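Local coordinates for protein leucine aminopeptidase 2, chloroplastic (Streptomyces sp. BC16019, PDB 5LHJ) that probably removes N-terminal amino acids from peptides as a manganese-dependent M17 aminopeptidase, and acts in the maturation of the peptide antibiotic bottromycin, at residues E175-A180 against F484-L489; L401-R406 against I490-A495; T336-H341 against D430-S435; V329-G334 against L350-V355. One frame throughout, in Å; residues are numbered along the deposited sequence.

Contact 1 of 4, residues E175-A180 against F484-L489; sequences EATCLA and FAVRTL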
loop_
_atom_site.group_PDB
_atom_site.type_symbol
_atom_site.label_atom_id
_atom_site.label_comp_id
_atom_site.label_asym_id
_atom_site.label_seq_id
_atom_site.Cartn_x
_atom_site.Cartn_y
_atom_site.Cartn_z
ATOM N N GLU A 175 -30.705 -28.731 -12.287
ATOM C CA GLU A 175 -31.640 -27.603 -12.368
ATOM C C GLU A 175 -31.638 -26.771 -11.077
ATOM O O GLU A 175 -31.657 -25.552 -11.135
ATOM C CB GLU A 175 -33.039 -28.081 -12.741
ATOM C CG GLU A 175 -33.126 -28.478 -14.214
ATOM C CD GLU A 175 -34.401 -29.210 -14.581
ATOM O OE1 GLU A 175 -35.396 -29.091 -13.832
ATOM O OE2 GLU A 175 -34.419 -29.905 -15.637
ATOM N N ALA A 176 -31.548 -27.436 -9.927
ATOM C CA ALA A 176 -31.433 -26.730 -8.632
ATOM C C ALA A 176 -30.112 -25.939 -8.579
ATOM O O ALA A 176 -30.082 -24.791 -8.148
ATOM C CB ALA A 176 -31.508 -27.716 -7.482
ATOM N N THR A 177 -29.029 -26.556 -9.035
ATOM C CA THR A 177 -27.737 -25.861 -9.089
ATOM C C THR A 177 -27.840 -24.594 -9.948
ATOM O O THR A 177 -27.353 -23.531 -9.566
ATOM C CB THR A 177 -26.625 -26.789 -9.619
ATOM O OG1 THR A 177 -26.525 -27.947 -8.784
ATOM C CG2 THR A 177 -25.269 -26.099 -9.634
ATOM N N CYS A 178 -28.496 -24.700 -11.102
ATOM C CA CYS A 178 -28.627 -23.551 -12.005
ATOM C C CYS A 178 -29.532 -22.435 -11.444
ATOM O O CYS A 178 -29.325 -21.256 -11.749
ATOM C CB CYS A 178 -29.087 -24.025 -13.395
ATOM S SG CYS A 178 -27.827 -24.994 -14.291
ATOM N N LEU A 179 -30.515 -22.802 -10.619
ATOM C CA LEU A 179 -31.310 -21.817 -9.877
ATOM C C LEU A 179 -30.380 -20.993 -8.965
ATOM O O LEU A 179 -30.436 -19.762 -8.941
ATOM C CB LEU A 179 -32.400 -22.492 -9.044
ATOM C CG LEU A 179 -33.138 -21.648 -8.009
ATOM C CD1 LEU A 179 -33.809 -20.453 -8.677
ATOM C CD2 LEU A 179 -34.145 -22.512 -7.269
ATOM N N ALA A 180 -29.529 -21.686 -8.217
ATOM C CA ALA A 180 -28.565 -20.991 -7.359
ATOM C C ALA A 180 -27.628 -20.100 -8.194
ATOM O O ALA A 180 -27.350 -18.971 -7.789
ATOM C CB ALA A 180 -27.777 -21.962 -6.507
ATOM N N PHE A 484 -22.279 -23.682 -6.148
ATOM C CA PHE A 484 -21.505 -24.580 -5.299
ATOM C C PHE A 484 -22.256 -24.891 -4.004
ATOM O O PHE A 484 -22.874 -24.002 -3.415
ATOM C CB PHE A 484 -20.148 -23.962 -4.958
ATOM C CG PHE A 484 -19.205 -24.906 -4.261
ATOM C CD1 PHE A 484 -18.420 -25.777 -4.992
ATOM C CD2 PHE A 484 -19.088 -24.903 -2.876
ATOM C CE1 PHE A 484 -17.529 -26.632 -4.358
ATOM C CE2 PHE A 484 -18.211 -25.767 -2.234
ATOM C CZ PHE A 484 -17.431 -26.631 -2.990
ATOM N N ALA A 485 -22.208 -26.172 -3.631
ATOM C CA ALA A 485 -22.786 -26.772 -2.419
ATOM C C ALA A 485 -24.234 -27.248 -2.551
ATOM O O ALA A 485 -24.704 -28.004 -1.702
ATOM C CB ALA A 485 -22.617 -25.884 -1.187
ATOM N N VAL A 486 -24.939 -26.849 -3.618
ATOM C CA VAL A 486 -26.303 -27.347 -3.840
ATOM C C VAL A 486 -26.312 -28.876 -3.905
ATOM O O VAL A 486 -27.063 -29.537 -3.180
ATOM C CB VAL A 486 -26.956 -26.753 -5.112
ATOM C CG1 VAL A 486 -28.286 -27.436 -5.413
ATOM C CG2 VAL A 486 -27.179 -25.251 -4.947
ATOM N N ARG A 487 -25.457 -29.433 -4.741
ATOM C CA ARG A 487 -25.456 -30.872 -4.923
ATOM C C ARG A 487 -24.883 -31.631 -3.716
ATOM O O ARG A 487 -25.379 -32.712 -3.381
ATOM C CB ARG A 487 -24.789 -31.241 -6.243
ATOM C CG ARG A 487 -25.743 -30.955 -7.398
ATOM C CD ARG A 487 -25.107 -31.170 -8.749
ATOM N NE ARG A 487 -24.167 -30.083 -8.943
ATOM C CZ ARG A 487 -22.877 -30.182 -9.224
ATOM N NH1 ARG A 487 -22.287 -31.345 -9.478
ATOM N NH2 ARG A 487 -22.181 -29.058 -9.321
ATOM N N THR A 488 -23.898 -31.054 -3.030
ATOM C CA THR A 488 -23.447 -31.609 -1.745
ATOM C C THR A 488 -24.587 -31.657 -0.713
ATOM O O THR A 488 -24.777 -32.672 -0.046
ATOM C CB THR A 488 -22.227 -30.851 -1.177
ATOM O OG1 THR A 488 -21.122 -31.009 -2.072
ATOM C CG2 THR A 488 -21.829 -31.379 0.194
ATOM N N LEU A 489 -25.348 -30.576 -0.598
ATOM C CA LEU A 489 -26.478 -30.535 0.328
ATOM C C LEU A 489 -27.513 -31.605 -0.014
ATOM O O LEU A 489 -27.982 -32.317 0.868
ATOM C CB LEU A 489 -27.155 -29.168 0.348
ATOM C CG LEU A 489 -26.431 -28.019 1.056
ATOM C CD1 LEU A 489 -27.249 -26.760 0.832
ATOM C CD2 LEU A 489 -26.201 -28.268 2.540
HETATM O O HOH W 1 -23.775 -27.859 -6.638
#
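In the catalytic domain of this M17 aminopeptidase, helix 164-185 packs on the first turn of helix 486-498, near the C-terminal end of the chain. Val486 and Arg487 meet Ala176, Thr177 and Ala180, and all five are buried. Val486 points toward the other helix, and both its methyls find an alanine there. Val486 CG1, anti to the backbone N (chi1 172°), touches Ala176 CB at 3.8 Å. Val486 CG2, beside the backbone N, meets Ala180 CB at 3.7 Å. The two alanines are one helical turn apart. Next to them, the Arg487 side chain crosses Thr177 at about a right angle. Arg487 NE donates to Thr177 OG1 at 3.2 Å, in the guanidinium plane but with a bent N-H angle of 143°. The same hydroxyl is also hydrogen-bonded to the carbonyl of Ala173 in its own helix, so two partners fix its rotation. A water accepts from Arg487 N at 3.0 Å and gives a weak bond to Thr177 OG1, a second polar link between the helices. From helix 286-301, Ala293 touches Ala180 and Val486, and Ala289 touches Ala180. Leu137 of helix 124-139 touches Thr177 and Arg487, and Ala407 of helix 394-407 reaches Arg487.

Contact 2 of 4, residues L401-R406 against I490-A495; sequences LAASER and IETLRA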
loop_
_atom_site.group_PDB
_atom_site.type_symbol
_atom_site.label_atom_id
_atom_site.label_comp_id
_atom_site.label_asym_id
_atom_site.label_seq_id
_atom_site.Cartn_x
_atom_site.Cartn_y
_atom_site.Cartn_z
ATOM N N LEU A 401 -18.610 -35.216 3.762
ATOM C CA LEU A 401 -17.493 -35.421 2.842
ATOM C C LEU A 401 -17.817 -36.460 1.761
ATOM O O LEU A 401 -17.531 -36.237 0.588
ATOM C CB LEU A 401 -16.206 -35.783 3.592
ATOM C CG LEU A 401 -15.618 -34.659 4.445
ATOM C CD1 LEU A 401 -14.513 -35.192 5.350
ATOM C CD2 LEU A 401 -15.115 -33.509 3.594
ATOM N N ALA A 402 -18.423 -37.575 2.143
ATOM C CA ALA A 402 -18.822 -38.597 1.152
ATOM C C ALA A 402 -19.868 -38.038 0.177
ATOM O O ALA A 402 -19.804 -38.307 -1.029
ATOM C CB ALA A 402 -19.351 -39.841 1.857
ATOM N N ALA A 403 -20.805 -37.238 0.694
ATOM C CA ALA A 403 -21.796 -36.572 -0.156
ATOM C C ALA A 403 -21.138 -35.655 -1.180
ATOM O O ALA A 403 -21.520 -35.662 -2.352
ATOM C CB ALA A 403 -22.796 -35.795 0.685
ATOM N N SER A 404 -20.148 -34.866 -0.746
ATOM C CA SER A 404 -19.420 -33.995 -1.667
ATOM C C SER A 404 -18.675 -34.800 -2.741
ATOM O O SER A 404 -18.613 -34.382 -3.901
ATOM C CB SER A 404 -18.463 -33.052 -0.917
ATOM O OG SER A 404 -17.299 -33.730 -0.479
ATOM N N GLU A 405 -18.129 -35.953 -2.366
ATOM C CA GLU A 405 -17.448 -36.838 -3.338
ATOM C C GLU A 405 -18.416 -37.365 -4.403
ATOM O O GLU A 405 -18.107 -37.328 -5.592
ATOM C CB GLU A 405 -16.744 -37.984 -2.631
ATOM C CG GLU A 405 -15.542 -37.519 -1.821
ATOM C CD GLU A 405 -15.101 -38.503 -0.741
ATOM O OE1 GLU A 405 -15.631 -39.636 -0.671
ATOM O OE2 GLU A 405 -14.216 -38.126 0.058
ATOM N N ARG A 406 -19.595 -37.801 -3.984
ATOM C CA ARG A 406 -20.646 -38.203 -4.933
ATOM C C ARG A 406 -21.055 -37.072 -5.879
ATOM O O ARG A 406 -21.274 -37.297 -7.076
ATOM C CB ARG A 406 -21.874 -38.753 -4.193
ATOM C CG ARG A 406 -21.602 -40.068 -3.472
ATOM C CD ARG A 406 -22.872 -40.779 -3.029
ATOM N NE ARG A 406 -23.678 -40.009 -2.079
ATOM C CZ ARG A 406 -23.451 -39.897 -0.766
ATOM N NH1 ARG A 406 -22.399 -40.471 -0.185
ATOM N NH2 ARG A 406 -24.277 -39.164 -0.020
ATOM N N ILE A 490 -27.859 -31.716 -1.293
ATOM C CA ILE A 490 -28.829 -32.727 -1.717
ATOM C C ILE A 490 -28.335 -34.138 -1.384
ATOM O O ILE A 490 -29.085 -34.935 -0.823
ATOM C CB ILE A 490 -29.178 -32.611 -3.218
ATOM C CG1 ILE A 490 -29.934 -31.303 -3.485
ATOM C CG2 ILE A 490 -30.023 -33.804 -3.676
ATOM C CD1 ILE A 490 -30.089 -30.974 -4.955
ATOM N N GLU A 491 -27.082 -34.448 -1.703
ATOM C CA GLU A 491 -26.536 -35.768 -1.366
ATOM C C GLU A 491 -26.444 -36.026 0.153
ATOM O O GLU A 491 -26.672 -37.157 0.611
ATOM C CB GLU A 491 -25.190 -35.988 -2.052
ATOM C CG GLU A 491 -25.318 -36.274 -3.534
ATOM C CD GLU A 491 -25.919 -37.647 -3.857
ATOM O OE1 GLU A 491 -25.948 -38.543 -2.990
ATOM O OE2 GLU A 491 -26.370 -37.835 -5.007
ATOM N N THR A 492 -26.146 -34.983 0.927
ATOM C CA THR A 492 -26.149 -35.081 2.389
ATOM C C THR A 492 -27.544 -35.411 2.918
ATOM O O THR A 492 -27.715 -36.326 3.734
ATOM C CB THR A 492 -25.626 -33.791 3.030
ATOM O OG1 THR A 492 -24.285 -33.565 2.578
ATOM C CG2 THR A 492 -25.636 -33.875 4.537
ATOM N N LEU A 493 -28.540 -34.689 2.426
ATOM C CA LEU A 493 -29.917 -34.917 2.861
ATOM C C LEU A 493 -30.398 -36.323 2.464
ATOM O O LEU A 493 -31.120 -36.964 3.246
ATOM C CB LEU A 493 -30.836 -33.839 2.300
ATOM C CG LEU A 493 -30.554 -32.426 2.833
ATOM C CD1 LEU A 493 -31.249 -31.384 1.980
ATOM C CD2 LEU A 493 -30.953 -32.271 4.291
ATOM N N ARG A 494 -29.998 -36.798 1.274
ATOM C CA ARG A 494 -30.327 -38.172 0.826
ATOM C C ARG A 494 -29.759 -39.210 1.798
ATOM O O ARG A 494 -30.481 -40.110 2.254
ATOM C CB ARG A 494 -29.810 -38.450 -0.594
ATOM C CG ARG A 494 -30.593 -37.742 -1.702
ATOM C CD ARG A 494 -29.915 -37.832 -3.067
ATOM N NE ARG A 494 -29.999 -39.184 -3.624
ATOM C CZ ARG A 494 -31.015 -39.679 -4.334
ATOM N NH1 ARG A 494 -32.095 -38.950 -4.634
ATOM N NH2 ARG A 494 -30.949 -40.941 -4.768
ATOM N N ALA A 495 -28.481 -39.068 2.134
ATOM C CA ALA A 495 -27.824 -39.980 3.081
ATOM C C ALA A 495 -28.461 -39.945 4.470
ATOM O O ALA A 495 -28.690 -41.000 5.063
ATOM C CB ALA A 495 -26.336 -39.697 3.169
HETATM O O HOH W 2 -24.344 -37.205 -6.918
#
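The Arg406 guanidinium has Ala403 CA of its own helix over one face, 3.5 Å above the plane and offset toward the rim. Across the contact, Glu491 OE1 and the Glu491 carbonyl O lie at its edge. Ala495 CB approaches Arg406 NH2 obliquely at 3.8 Å. Arg406 NE donates to Glu491 OE1 at 2.9 Å in a nearly straight hydrogen bond (175° at the hydrogen) that is part of a salt bridge. The acceptor lies in the guanidinium plane, yet OE1 is met from above the carboxylate plane, and the two flat groups stand 73° apart. Arg406 NH2 adds a weak bond to Glu491 O at 3.2 Å. The bend of the glutamate chain at chi2 (-70°) brings its carboxylate back to the arginine. Ala403 CB sits against Glu491 CB at 3.6 Å and against Thr492 OG1, whose hydroxyl is bonded to the carbonyl of Thr488. This small residue is consistent with the 8.3 Å approach of the axes of 401-406 and 490-495. A lysine in place of Glu491 would probably set a second positive charge against Arg406. A water donates to Glu491 OE2 and weakly to Arg406 O. A charged pair thus joins the crossing at its more open rim, and the arginine probably favours the ionised glutamate.

Contact 3 of 4, residues T336-H341 against D430-S435; sequences TTEITH and DRVNCS
Thr340 lays its methyl CG2 against Val432 CG1 at 3.7 Å, the two side chains crossing at a slant. This contact lies where a three-stranded mixed sheet ends: Val432 is on its short edge strand 431-432, and Thr340 is just past strand 336-338, which runs parallel to it. Glu338 is bonded to both sides of Val432: Glu338 N donates to Arg431 O at 2.8 Å, and Glu338 O accepts from Asn433 N at 3.2 Å. Glu338 and Val432 lie side by side on one face. Thr337 and Arg431 are on the other, where the arginine chain bends back at chi3 and NH1 gives a weak bond to Thr337 OG1. That hydroxyl is also hydrogen-bonded to His331 NE2, and the main partner of the arginine is Asp450, in a salt bridge. At the start of the pair, Thr336 N donates to Asp430 OD2 from above the carboxylate plane, and Asp430 N donates to Thr336 OG1. Tyr145 and Ser147 of a second subunit bond to the same two side chains, which places this end at a subunit interface.

The other end leads toward Asp343, a manganese ligand of this enzyme close to His341, although no metal is bound to this chain. With chi1 at 77° the Asn433 side chain turns across to the 339-341 loop, and its amide joins the two segments. Asn433 OD1 takes Thr340 N at 2.8 Å and, weakly, His341 N. Asn433 ND2 donates to His341 O at 2.9 Å, tilted 28° from the carbonyl plane. Thr340 OG1 donates to Cys434 O at 2.7 Å, on a lone pair in the carbonyl plane.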
loop_
_atom_site.group_PDB
_atom_site.type_symbol
_atom_site.label_atom_id
_atom_site.label_comp_id
_atom_site.label_asym_id
_atom_site.label_seq_id
_atom_site.Cartn_x
_atom_site.Cartn_y
_atom_site.Cartn_z
ATOM N N THR A 336 -23.187 -11.108 23.990
ATOM C CA THR A 336 -22.841 -9.863 23.318
ATOM C C THR A 336 -21.642 -10.015 22.391
ATOM O O THR A 336 -20.696 -10.749 22.683
ATOM C CB THR A 336 -22.568 -8.729 24.316
ATOM O OG1 THR A 336 -21.505 -9.111 25.200
ATOM C CG2 THR A 336 -23.813 -8.413 25.109
ATOM N N THR A 337 -21.686 -9.283 21.284
ATOM C CA THR A 337 -20.578 -9.223 20.334
ATOM C C THR A 337 -20.180 -7.787 20.081
ATOM O O THR A 337 -21.030 -6.944 19.794
ATOM C CB THR A 337 -20.967 -9.861 18.991
ATOM O OG1 THR A 337 -21.295 -11.241 19.190
ATOM C CG2 THR A 337 -19.859 -9.750 17.956
ATOM N N GLU A 338 -18.876 -7.536 20.158
ATOM C CA GLU A 338 -18.281 -6.260 19.811
ATOM C C GLU A 338 -17.898 -6.256 18.335
ATOM O O GLU A 338 -17.198 -7.166 17.877
ATOM C CB GLU A 338 -17.032 -6.010 20.647
ATOM C CG GLU A 338 -16.404 -4.649 20.399
ATOM C CD GLU A 338 -15.070 -4.442 21.101
ATOM O OE1 GLU A 338 -14.422 -5.421 21.548
ATOM O OE2 GLU A 338 -14.651 -3.271 21.173
ATOM N N ILE A 339 -18.354 -5.237 17.605
ATOM C CA ILE A 339 -18.047 -5.075 16.185
ATOM C C ILE A 339 -16.690 -4.405 16.051
ATOM O O ILE A 339 -16.559 -3.180 16.186
ATOM C CB ILE A 339 -19.133 -4.261 15.425
ATOM C CG1 ILE A 339 -20.530 -4.865 15.641
ATOM C CG2 ILE A 339 -18.792 -4.171 13.926
ATOM C CD1 ILE A 339 -20.688 -6.314 15.224
ATOM N N THR A 340 -15.659 -5.203 15.809
ATOM C CA THR A 340 -14.320 -4.654 15.610
ATOM C C THR A 340 -13.966 -4.432 14.133
ATOM O O THR A 340 -12.980 -3.754 13.840
ATOM C CB THR A 340 -13.274 -5.549 16.281
ATOM O OG1 THR A 340 -13.410 -6.879 15.790
ATOM C CG2 THR A 340 -13.479 -5.555 17.816
ATOM N N HIS A 341 -14.742 -5.005 13.210
ATOM C CA HIS A 341 -14.555 -4.769 11.774
ATOM C C HIS A 341 -15.905 -5.015 11.105
ATOM O O HIS A 341 -16.455 -6.109 11.240
ATOM C CB HIS A 341 -13.454 -5.713 11.211
ATOM C CG HIS A 341 -12.874 -5.268 9.904
ATOM N ND1 HIS A 341 -13.639 -5.117 8.773
ATOM C CD2 HIS A 341 -11.609 -4.945 9.540
ATOM C CE1 HIS A 341 -12.880 -4.714 7.767
ATOM N NE2 HIS A 341 -11.644 -4.586 8.211
ATOM N N ASP A 430 -18.759 -10.129 25.167
ATOM C CA ASP A 430 -18.423 -11.546 25.321
ATOM C C ASP A 430 -17.444 -12.050 24.256
ATOM O O ASP A 430 -16.660 -12.958 24.521
ATOM C CB ASP A 430 -19.681 -12.426 25.321
ATOM C CG ASP A 430 -20.612 -12.137 26.473
ATOM O OD1 ASP A 430 -20.154 -11.682 27.561
ATOM O OD2 ASP A 430 -21.824 -12.374 26.293
ATOM N N ARG A 431 -17.496 -11.456 23.061
ATOM C CA ARG A 431 -16.619 -11.834 21.968
ATOM C C ARG A 431 -16.479 -10.686 20.986
ATOM O O ARG A 431 -17.279 -9.733 21.014
ATOM C CB ARG A 431 -17.195 -13.035 21.220
ATOM C CG ARG A 431 -18.559 -12.740 20.617
ATOM C CD ARG A 431 -19.180 -13.964 20.004
ATOM N NE ARG A 431 -19.785 -14.898 20.942
ATOM C CZ ARG A 431 -20.921 -14.720 21.616
ATOM N NH1 ARG A 431 -21.602 -13.581 21.561
ATOM N NH2 ARG A 431 -21.378 -15.707 22.367
ATOM N N VAL A 432 -15.491 -10.809 20.110
ATOM C CA VAL A 432 -15.341 -9.914 18.950
ATOM C C VAL A 432 -15.748 -10.626 17.664
ATOM O O VAL A 432 -15.721 -11.855 17.602
ATOM C CB VAL A 432 -13.896 -9.396 18.765
ATOM C CG1 VAL A 432 -13.463 -8.589 19.970
ATOM C CG2 VAL A 432 -12.896 -10.531 18.464
ATOM N N ASN A 433 -16.089 -9.845 16.639
ATOM C CA ASN A 433 -16.286 -10.401 15.292
ATOM C C ASN A 433 -15.043 -10.387 14.423
ATOM O O ASN A 433 -15.109 -10.860 13.286
ATOM C CB ASN A 433 -17.471 -9.748 14.562
ATOM C CG ASN A 433 -17.154 -8.371 14.003
ATOM O OD1 ASN A 433 -16.329 -7.632 14.532
ATOM N ND2 ASN A 433 -17.825 -8.028 12.908
ATOM N N CYS A 434 -13.921 -9.861 14.932
ATOM C CA CYS A 434 -12.663 -9.833 14.181
ATOM C C CYS A 434 -11.488 -9.653 15.125
ATOM O O CYS A 434 -11.467 -8.697 15.918
ATOM C CB CYS A 434 -12.674 -8.688 13.176
ATOM S SG CYS A 434 -11.206 -8.592 12.116
ATOM N N SER A 435 -10.520 -10.562 15.049
ATOM C CA SER A 435 -9.317 -10.487 15.898
ATOM C C SER A 435 -8.193 -9.662 15.299
ATOM O O SER A 435 -7.215 -9.345 16.003
ATOM C CB SER A 435 -8.768 -11.891 16.160
ATOM O OG SER A 435 -8.294 -12.454 14.958
#

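Contact 4 of 4, residues V329-G334 against L350-V355; sequences VRHLDG and LADVLV
His331 and Asp352 both hold CG anti to their carbonyl carbons (chi1 -67° and -51°), which brings the imidazole and the carboxylate together. His331 ND1 donates to Asp352 OD2 at 3.0 Å, exactly in the ring plane, on the syn side of the oxygen but 32° out of the carboxylate plane. A second, weak bond runs from His331 ND1 to Asp352 OD1 at 3.1 Å. Asp352 OD1 is also held by Leu332 N at 2.8 Å, nearly in line with the C-O bond. This carboxylate of helix 345-358 therefore grips the start of the type I turn His331-Gly334, the turn of the beta hairpin formed by strands 328-330 and 336-338. Gly226 N bonds to OD2 from a neighbouring helix, so both oxygens of this buried group have partners. On the far side of the imidazole, NE2 is hydrogen-bonded to Thr337 OG1. With a leucine at Asp352, three buried N-H groups, those of His331 ND1, Leu332 and Gly226, would probably lose their acceptor. Ala351 CB packs obliquely on His331 CE1 at 3.6 Å, and Phe451 meets the ring edge-to-face. One helical turn on, Val355 divides its methyls between two residues of the turn. Val355 CG1 touches Leu332 CD2 at 3.9 Å, and Val355 CG2 lies 4.0 Å from Asp333 CB.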
loop_
_atom_site.group_PDB
_atom_site.type_symbol
_atom_site.label_atom_id
_atom_site.label_comp_id
_atom_site.label_asym_id
_atom_site.label_seq_id
_atom_site.Cartn_x
_atom_site.Cartn_y
_atom_site.Cartn_z
ATOM N N VAL A 329 -23.535 -5.698 19.834
ATOM C CA VAL A 329 -24.792 -6.367 19.525
ATOM C C VAL A 329 -25.138 -7.316 20.675
ATOM O O VAL A 329 -24.321 -8.159 21.055
ATOM C CB VAL A 329 -24.696 -7.151 18.196
ATOM C CG1 VAL A 329 -25.949 -7.990 17.970
ATOM C CG2 VAL A 329 -24.457 -6.186 17.040
ATOM N N ARG A 330 -26.350 -7.177 21.216
ATOM C CA ARG A 330 -26.894 -8.121 22.192
ATOM C C ARG A 330 -27.781 -9.119 21.447
ATOM O O ARG A 330 -28.838 -8.758 20.925
ATOM C CB ARG A 330 -27.689 -7.370 23.269
ATOM C CG ARG A 330 -28.483 -8.233 24.251
ATOM C CD ARG A 330 -27.820 -8.472 25.589
ATOM N NE ARG A 330 -27.225 -7.277 26.201
ATOM C CZ ARG A 330 -26.506 -7.291 27.327
ATOM N NH1 ARG A 330 -26.315 -8.429 27.998
ATOM N NH2 ARG A 330 -25.967 -6.161 27.784
ATOM N N HIS A 331 -27.350 -10.377 21.439
ATOM C CA HIS A 331 -27.980 -11.411 20.625
ATOM C C HIS A 331 -29.210 -12.012 21.292
ATOM O O HIS A 331 -29.504 -11.736 22.471
ATOM C CB HIS A 331 -26.964 -12.515 20.302
ATOM C CG HIS A 331 -25.852 -12.063 19.410
ATOM N ND1 HIS A 331 -26.012 -11.864 18.055
ATOM C CD2 HIS A 331 -24.558 -11.781 19.680
ATOM C CE1 HIS A 331 -24.863 -11.473 17.531
ATOM N NE2 HIS A 331 -23.968 -11.411 18.496
ATOM N N LEU A 332 -29.910 -12.849 20.527
ATOM C CA LEU A 332 -31.122 -13.560 20.984
ATOM C C LEU A 332 -30.909 -14.456 22.219
ATOM O O LEU A 332 -31.859 -14.667 22.991
ATOM C CB LEU A 332 -31.676 -14.398 19.814
ATOM C CG LEU A 332 -32.986 -15.184 19.989
ATOM C CD1 LEU A 332 -34.119 -14.243 20.326
ATOM C CD2 LEU A 332 -33.304 -15.926 18.696
ATOM N N ASP A 333 -29.696 -14.977 22.409
ATOM C CA ASP A 333 -29.345 -15.781 23.587
ATOM C C ASP A 333 -28.826 -14.950 24.777
ATOM O O ASP A 333 -28.396 -15.521 25.775
ATOM C CB ASP A 333 -28.342 -16.896 23.242
ATOM C CG ASP A 333 -26.953 -16.372 22.836
ATOM O OD1 ASP A 333 -26.740 -15.153 22.750
ATOM O OD2 ASP A 333 -26.077 -17.220 22.584
ATOM N N GLY A 334 -28.870 -13.625 24.664
ATOM C CA GLY A 334 -28.401 -12.725 25.713
ATOM C C GLY A 334 -26.915 -12.409 25.709
ATOM O O GLY A 334 -26.480 -11.533 26.474
ATOM N N LEU A 350 -25.628 -14.395 11.116
ATOM C CA LEU A 350 -25.939 -15.802 11.342
ATOM C C LEU A 350 -26.179 -16.161 12.808
ATOM O O LEU A 350 -26.964 -17.064 13.085
ATOM C CB LEU A 350 -24.821 -16.692 10.792
ATOM C CG LEU A 350 -24.628 -16.688 9.272
ATOM C CD1 LEU A 350 -23.322 -17.381 8.870
ATOM C CD2 LEU A 350 -25.804 -17.341 8.611
ATOM N N ALA A 351 -25.493 -15.473 13.728
ATOM C CA ALA A 351 -25.513 -15.806 15.165
ATOM C C ALA A 351 -26.919 -16.038 15.707
ATOM O O ALA A 351 -27.244 -17.118 16.209
ATOM C CB ALA A 351 -24.820 -14.711 15.962
ATOM N N ASP A 352 -27.786 -15.046 15.553
ATOM C CA ASP A 352 -29.135 -15.135 16.143
ATOM C C ASP A 352 -29.992 -16.166 15.426
ATOM O O ASP A 352 -30.844 -16.804 16.038
ATOM C CB ASP A 352 -29.825 -13.775 16.113
ATOM C CG ASP A 352 -28.961 -12.699 16.696
ATOM O OD1 ASP A 352 -28.987 -12.552 17.931
ATOM O OD2 ASP A 352 -28.190 -12.036 15.949
ATOM N N VAL A 353 -29.747 -16.358 14.132
ATOM C CA VAL A 353 -30.495 -17.367 13.380
ATOM C C VAL A 353 -30.121 -18.778 13.859
ATOM O O VAL A 353 -30.982 -19.643 13.967
ATOM C CB VAL A 353 -30.293 -17.213 11.858
ATOM C CG1 VAL A 353 -31.061 -18.286 11.097
ATOM C CG2 VAL A 353 -30.715 -15.812 11.421
ATOM N N LEU A 354 -28.847 -19.010 14.179
ATOM C CA LEU A 354 -28.435 -20.297 14.763
ATOM C C LEU A 354 -29.071 -20.548 16.132
ATOM O O LEU A 354 -29.437 -21.687 16.448
ATOM C CB LEU A 354 -26.907 -20.388 14.857
ATOM C CG LEU A 354 -26.183 -20.565 13.525
ATOM C CD1 LEU A 354 -24.690 -20.320 13.701
ATOM C CD2 LEU A 354 -26.427 -21.950 12.941
ATOM N N VAL A 355 -29.237 -19.487 16.924
ATOM C CA VAL A 355 -29.948 -19.600 18.214
ATOM C C VAL A 355 -31.388 -20.049 17.927
ATOM O O VAL A 355 -31.865 -21.036 18.487
ATOM C CB VAL A 355 -29.941 -18.280 19.027
ATOM C CG1 VAL A 355 -30.781 -18.408 20.296
ATOM C CG2 VAL A 355 -28.511 -17.857 19.390
#

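The four contacts form two pairs. Contacts 1 and 2 have centres 12 Å apart and share helix 486-498, which packs first on helix 164-185 and then on helix 394-407. Contacts 3 and 4 have centres 13 Å apart and share the sheet of strands 328-330, 336-338 and 431-432. Both touch a second subunit. The pairs lie about 28 to 34 Å apart between centres. Along the chain the contacts cross within each pair. Contacts 3 and 4 nest within the loop closed by contact 1, contacts 2 and 3 cross, and contact 4 closes before contact 2 opens. Helix 486-498 thus lies among helices 164-185, 286-301 and 394-407, while the end of contact 3 lies beside manganese-binding residues.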